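Local coordinates for osmotically inducible lipoprotein OsmE (Pseudomonas aeruginosa PAO1, PDB 4DM5), which is of unknown function but, as a lipoprotein with a domain of the BamE family, probably serves at the bacterial outer membrane and is named for induction by osmotic stress, at residues A[10-15]-A[80-85]; A[55-58]-A[63-66]. All blocks are in the same frame, centred on the assembly; numbering follows the deposited sequence.

Contact 1. Residues A[10-15]-A[80-85]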
loop_
_atom_site.group_PDB
_atom_site.type_symbol
_atom_site.label_atom_id
_atom_site.label_comp_id
_atom_site.label_asym_id
_atom_site.label_seq_id
_atom_site.Cartn_x
_atom_site.Cartn_y
_atom_site.Cartn_z
ATOM N N VAL A 10 -5.186 -4.921 13.567
ATOM C CA VAL A 10 -5.108 -3.491 13.300
ATOM C C VAL A 10 -6.509 -2.989 13.696
ATOM O O VAL A 10 -7.476 -3.647 13.379
ATOM C CB VAL A 10 -4.890 -3.182 11.819
ATOM C CG1 VAL A 10 -4.960 -1.718 11.605
ATOM C CG2 VAL A 10 -3.548 -3.766 11.428
ATOM N N ASN A 11 -6.587 -1.847 14.377
ATOM C CA ASN A 11 -7.877 -1.181 14.639
ATOM C C ASN A 11 -8.107 -0.242 13.529
ATOM O O ASN A 11 -7.546 0.924 13.424
ATOM C CB ASN A 11 -7.899 -0.494 16.042
ATOM C CG ASN A 11 -9.261 0.157 16.372
ATOM O OD1 ASN A 11 -10.070 0.352 15.493
ATOM N ND2 ASN A 11 -9.438 0.610 17.605
ATOM N N TYR A 12 -8.931 -0.670 12.589
ATOM C CA TYR A 12 -9.199 0.117 11.415
ATOM C C TYR A 12 -9.691 1.512 11.744
ATOM O O TYR A 12 -9.284 2.491 11.131
ATOM C CB TYR A 12 -10.185 -0.684 10.461
ATOM C CG TYR A 12 -10.602 0.064 9.267
ATOM C CD1 TYR A 12 -9.719 0.196 8.170
ATOM C CD2 TYR A 12 -11.726 0.806 9.257
ATOM C CE1 TYR A 12 -10.143 0.955 7.099
ATOM C CE2 TYR A 12 -12.079 1.619 8.241
ATOM C CZ TYR A 12 -11.336 1.674 7.148
ATOM O OH TYR A 12 -11.715 2.468 6.061
ATOM N N ILE A 13 -10.479 1.696 12.794
ATOM C CA ILE A 13 -11.019 2.974 13.124
ATOM C C ILE A 13 -9.878 3.962 13.322
ATOM O O ILE A 13 -10.041 5.112 12.897
ATOM C CB ILE A 13 -11.946 2.935 14.436
ATOM C CG1 ILE A 13 -13.261 2.245 14.155
ATOM C CG2 ILE A 13 -12.399 4.374 14.901
ATOM C CD1 ILE A 13 -14.065 2.877 12.981
ATOM N N THR A 14 -8.774 3.529 13.931
ATOM C CA THR A 14 -7.663 4.482 14.190
ATOM C C THR A 14 -7.174 5.119 12.872
ATOM O O THR A 14 -6.819 6.314 12.854
ATOM C CB THR A 14 -6.538 3.729 14.842
ATOM O OG1 THR A 14 -7.092 3.142 16.069
ATOM C CG2 THR A 14 -5.346 4.663 15.241
ATOM N N PHE A 15 -7.196 4.314 11.808
ATOM C CA PHE A 15 -6.564 4.748 10.581
ATOM C C PHE A 15 -7.533 5.189 9.515
ATOM O O PHE A 15 -7.096 5.424 8.355
ATOM C CB PHE A 15 -5.659 3.588 10.102
ATOM C CG PHE A 15 -4.570 3.303 11.072
ATOM C CD1 PHE A 15 -3.482 4.146 11.175
ATOM C CD2 PHE A 15 -4.639 2.208 11.966
ATOM C CE1 PHE A 15 -2.503 3.994 12.103
ATOM C CE2 PHE A 15 -3.603 2.014 12.918
ATOM C CZ PHE A 15 -2.528 2.902 12.932
ATOM N N SER A 80 -4.381 -2.889 -1.684
ATOM C CA SER A 80 -3.785 -2.134 -0.608
ATOM C C SER A 80 -4.103 -2.883 0.679
ATOM O O SER A 80 -4.947 -3.781 0.677
ATOM C CB SER A 80 -4.291 -0.642 -0.504
ATOM O OG SER A 80 -5.653 -0.655 -0.076
ATOM N N GLY A 81 -3.373 -2.580 1.695
ATOM C CA GLY A 81 -3.663 -3.350 2.955
ATOM C C GLY A 81 -2.606 -3.056 4.010
ATOM O O GLY A 81 -1.627 -2.364 3.776
ATOM N N PHE A 82 -2.923 -3.552 5.220
ATOM C CA PHE A 82 -2.121 -3.147 6.383
ATOM C C PHE A 82 -0.956 -4.127 6.592
ATOM O O PHE A 82 -0.860 -4.920 7.630
ATOM C CB PHE A 82 -3.115 -3.140 7.592
ATOM C CG PHE A 82 -4.145 -2.078 7.524
ATOM C CD1 PHE A 82 -3.813 -0.794 7.942
ATOM C CD2 PHE A 82 -5.387 -2.295 6.947
ATOM C CE1 PHE A 82 -4.731 0.244 7.879
ATOM C CE2 PHE A 82 -6.285 -1.232 6.837
ATOM C CZ PHE A 82 -5.994 0.033 7.343
ATOM N N LEU A 83 -0.061 -4.194 5.599
ATOM C CA LEU A 83 1.194 -4.980 5.685
ATOM C C LEU A 83 2.208 -4.361 4.738
ATOM O O LEU A 83 1.815 -3.470 3.953
ATOM C CB LEU A 83 0.928 -6.482 5.430
ATOM C CG LEU A 83 0.182 -6.838 4.179
ATOM C CD1 LEU A 83 0.635 -8.215 3.721
ATOM C CD2 LEU A 83 -1.358 -6.863 4.287
ATOM N N SER A 84 3.463 -4.714 4.880
ATOM C CA SER A 84 4.491 -4.172 3.987
ATOM C C SER A 84 4.498 -4.863 2.669
ATOM O O SER A 84 3.992 -5.924 2.532
ATOM C CB SER A 84 5.882 -4.399 4.618
ATOM O OG SER A 84 6.200 -5.753 4.701
ATOM N N CYS A 85 5.178 -4.248 1.698
ATOM C CA CYS A 85 5.315 -4.928 0.421
ATOM C C CYS A 85 6.123 -6.289 0.492
ATOM O O CYS A 85 5.784 -7.234 -0.289
ATOM C CB CYS A 85 5.976 -4.034 -0.619
ATOM S SG CYS A 85 4.952 -2.621 -1.102
#
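V10 and F82 bring the two backbones to their nearest approach, 7.5 Å between their CA atoms, where the chain ahead of the short helical turn 12-15 passes the turn that follows strand 77-81. F82 sits at the centre of an inverse gamma turn, closed by a weak bond from L83 N to G81 O, and its side chain alone bridges the gap from this side. V10 comes over one face of the F82 ring, its CG1 4.2 Å from the centroid and 23° off the normal, a CH-pi contact displaced toward the rim. Its other methyl, CG2, meets F82 CB at 3.9 Å. With CG1 anti to the backbone N (chi1 174°), the valine straddles the root of the phenylalanine. The far end of the ring reaches Y12, whose side chain crosses that of F82 at about a right angle: F82 CZ lies 3.8 Å from Y12 CD1, at the edge of the tyrosine ring. F15 contributes its CB, 4.1 Å from F82 CE1. N11 caps the start of the helical turn through a weak bond from I13 N to its OD1. Beyond the two segments, F67 meets the F82 ring edge-to-face, and L58, Q65 and V21 also touch F82. The contact is thus a small apolar cluster, part buried, in which the N-terminal segment is packed through one aromatic side chain against the face of the antiparallel sheet that carries L58 and Q65 in a BamE-family domain.

Contact 2. Residues A[55-58]-A[63-66]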
loop_
_atom_site.group_PDB
_atom_site.type_symbol
_atom_site.label_atom_id
_atom_site.label_comp_id
_atom_site.label_asym_id
_atom_site.label_seq_id
_atom_site.Cartn_x
_atom_site.Cartn_y
_atom_site.Cartn_z
ATOM N N SER A 55 5.541 0.791 -0.227
ATOM C CA SER A 55 5.392 0.443 1.251
ATOM C C SER A 55 5.345 1.743 1.999
ATOM O O SER A 55 6.133 2.698 1.720
ATOM C CB SER A 55 6.575 -0.324 1.809
ATOM O OG SER A 55 6.608 -1.654 1.375
ATOM N N TYR A 56 4.533 1.800 3.072
ATOM C CA TYR A 56 4.411 3.000 3.952
ATOM C C TYR A 56 4.361 2.595 5.384
ATOM O O TYR A 56 4.128 1.364 5.707
ATOM C CB TYR A 56 3.097 3.736 3.669
ATOM C CG TYR A 56 2.877 4.055 2.187
ATOM C CD1 TYR A 56 3.282 5.296 1.715
ATOM C CD2 TYR A 56 2.289 3.172 1.332
ATOM C CE1 TYR A 56 3.078 5.643 0.374
ATOM C CE2 TYR A 56 2.056 3.454 -0.046
ATOM C CZ TYR A 56 2.447 4.741 -0.498
ATOM O OH TYR A 56 2.226 5.119 -1.781
ATOM N N ILE A 57 4.645 3.570 6.248
ATOM C CA ILE A 57 4.335 3.348 7.656
ATOM C C ILE A 57 3.321 4.453 7.973
ATOM O O ILE A 57 3.618 5.649 7.909
ATOM C CB ILE A 57 5.606 3.540 8.535
ATOM C CG1 ILE A 57 6.647 2.482 8.166
ATOM C CG2 ILE A 57 5.143 3.561 10.007
ATOM C CD1 ILE A 57 6.327 1.049 8.526
ATOM N N LEU A 58 2.130 4.046 8.383
ATOM C CA LEU A 58 1.139 5.039 8.835
ATOM C C LEU A 58 1.467 5.397 10.260
ATOM O O LEU A 58 1.902 4.479 11.056
ATOM C CB LEU A 58 -0.245 4.410 8.787
ATOM C CG LEU A 58 -0.755 3.827 7.454
ATOM C CD1 LEU A 58 -2.100 3.154 7.660
ATOM C CD2 LEU A 58 -0.717 4.873 6.354
ATOM N N GLN A 63 0.680 5.554 17.086
ATOM C CA GLN A 63 0.659 4.155 16.682
ATOM C C GLN A 63 1.214 4.128 15.291
ATOM O O GLN A 63 0.836 4.959 14.470
ATOM C CB GLN A 63 -0.757 3.673 16.683
ATOM C CG GLN A 63 -1.382 3.905 18.024
ATOM C CD GLN A 63 -2.355 2.856 18.270
ATOM O OE1 GLN A 63 -3.509 3.140 18.487
ATOM N NE2 GLN A 63 -1.883 1.604 18.263
ATOM N N GLN A 64 2.121 3.197 15.031
ATOM C CA GLN A 64 2.668 2.964 13.701
ATOM C C GLN A 64 2.094 1.648 13.116
ATOM O O GLN A 64 1.794 0.676 13.810
ATOM C CB GLN A 64 4.180 3.052 13.688
ATOM C CG GLN A 64 4.617 4.500 13.797
ATOM C CD GLN A 64 6.086 4.642 14.043
ATOM O OE1 GLN A 64 6.812 3.637 14.186
ATOM N NE2 GLN A 64 6.567 5.907 14.070
ATOM N N GLN A 65 1.822 1.701 11.797
ATOM C CA GLN A 65 1.224 0.576 11.175
ATOM C C GLN A 65 1.703 0.515 9.709
ATOM O O GLN A 65 1.477 1.433 8.916
ATOM C CB GLN A 65 -0.245 0.838 11.135
ATOM C CG GLN A 65 -1.085 -0.199 10.445
ATOM C CD GLN A 65 -0.824 -1.581 10.886
ATOM O OE1 GLN A 65 -0.935 -1.826 12.178
ATOM N NE2 GLN A 65 -0.368 -2.466 10.010
ATOM N N PRO A 66 2.314 -0.589 9.317
ATOM C CA PRO A 66 2.687 -0.772 7.911
ATOM C C PRO A 66 1.435 -0.760 7.026
ATOM O O PRO A 66 0.348 -1.228 7.377
ATOM C CB PRO A 66 3.335 -2.139 7.890
ATOM C CG PRO A 66 3.987 -2.192 9.271
ATOM C CD PRO A 66 2.859 -1.694 10.130
#
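I57 pairs with P66 and L58 with Q65 in an antiparallel beta hairpin, formed by strands 52-60 and 63-71 at the middle of the four-stranded sheet; their N-to-C directions differ by 161°, close to antiparallel. S55 lies at the entry to the paired region and turns to other partners, bonding through its backbone to G42 of the outermost strand 42-45. Y56 reaches across with its backbone, its carbonyl O receiving a CA-H...O contact from P66 CA at 3.4 Å, while its ring points into the interior against L20, P40 and V69 and its OH bonds to N54. I57 makes the non-hydrogen-bonded pair, its CA 4.4 Å from that of P66. Its CD1 and P66 CG are 4.1 Å apart, and the two side chains run alongside each other in one direction. The branch methyl CG2 is anti to the backbone N, which turns it toward the neighbouring Q64, where it meets CB at 3.8 Å and also touches CG. L58 forms the hydrogen-bonded pair with Q65: L58 N gives to Q65 O at 2.7 Å, nearly straight but tilted from the carbonyl plane, and Q65 N returns a bond to L58 O at 2.9 Å. L58 O also meets Q64 CA, so a second donor of the CH type approaches it. On the opposite face from I57, the L58 side chain packs among L20, V21, F15, F67 and F82. The side chain of Q65 leaves the strand with CG anti to the backbone N (chi1 177°) and then bends forward at chi2 (50°), which places NE2 in the carbonyl plane of P66, donating to a lone pair of P66 O at 3.0 Å.

From the N terminus the chain runs through 10-15 and helices 19-22 and 30-37 before entering the sheet at strand 42-45. Contact 2 closes the short turn between strands 52-60 and 63-71, and it falls wholly within the much longer excursion that contact 1 closes by bringing 80-85 back to 10-15. The two centres are 8 Å apart, and the contacts touch through Q65, which meets V10 and F15, and through S55 OG, which probably bonds to C85 N. C85 itself is joined by a disulfide to C53 on strand 52-60. Together they tie the N-terminal segment and the start of helix 85-94 to the central hairpin of the sheet.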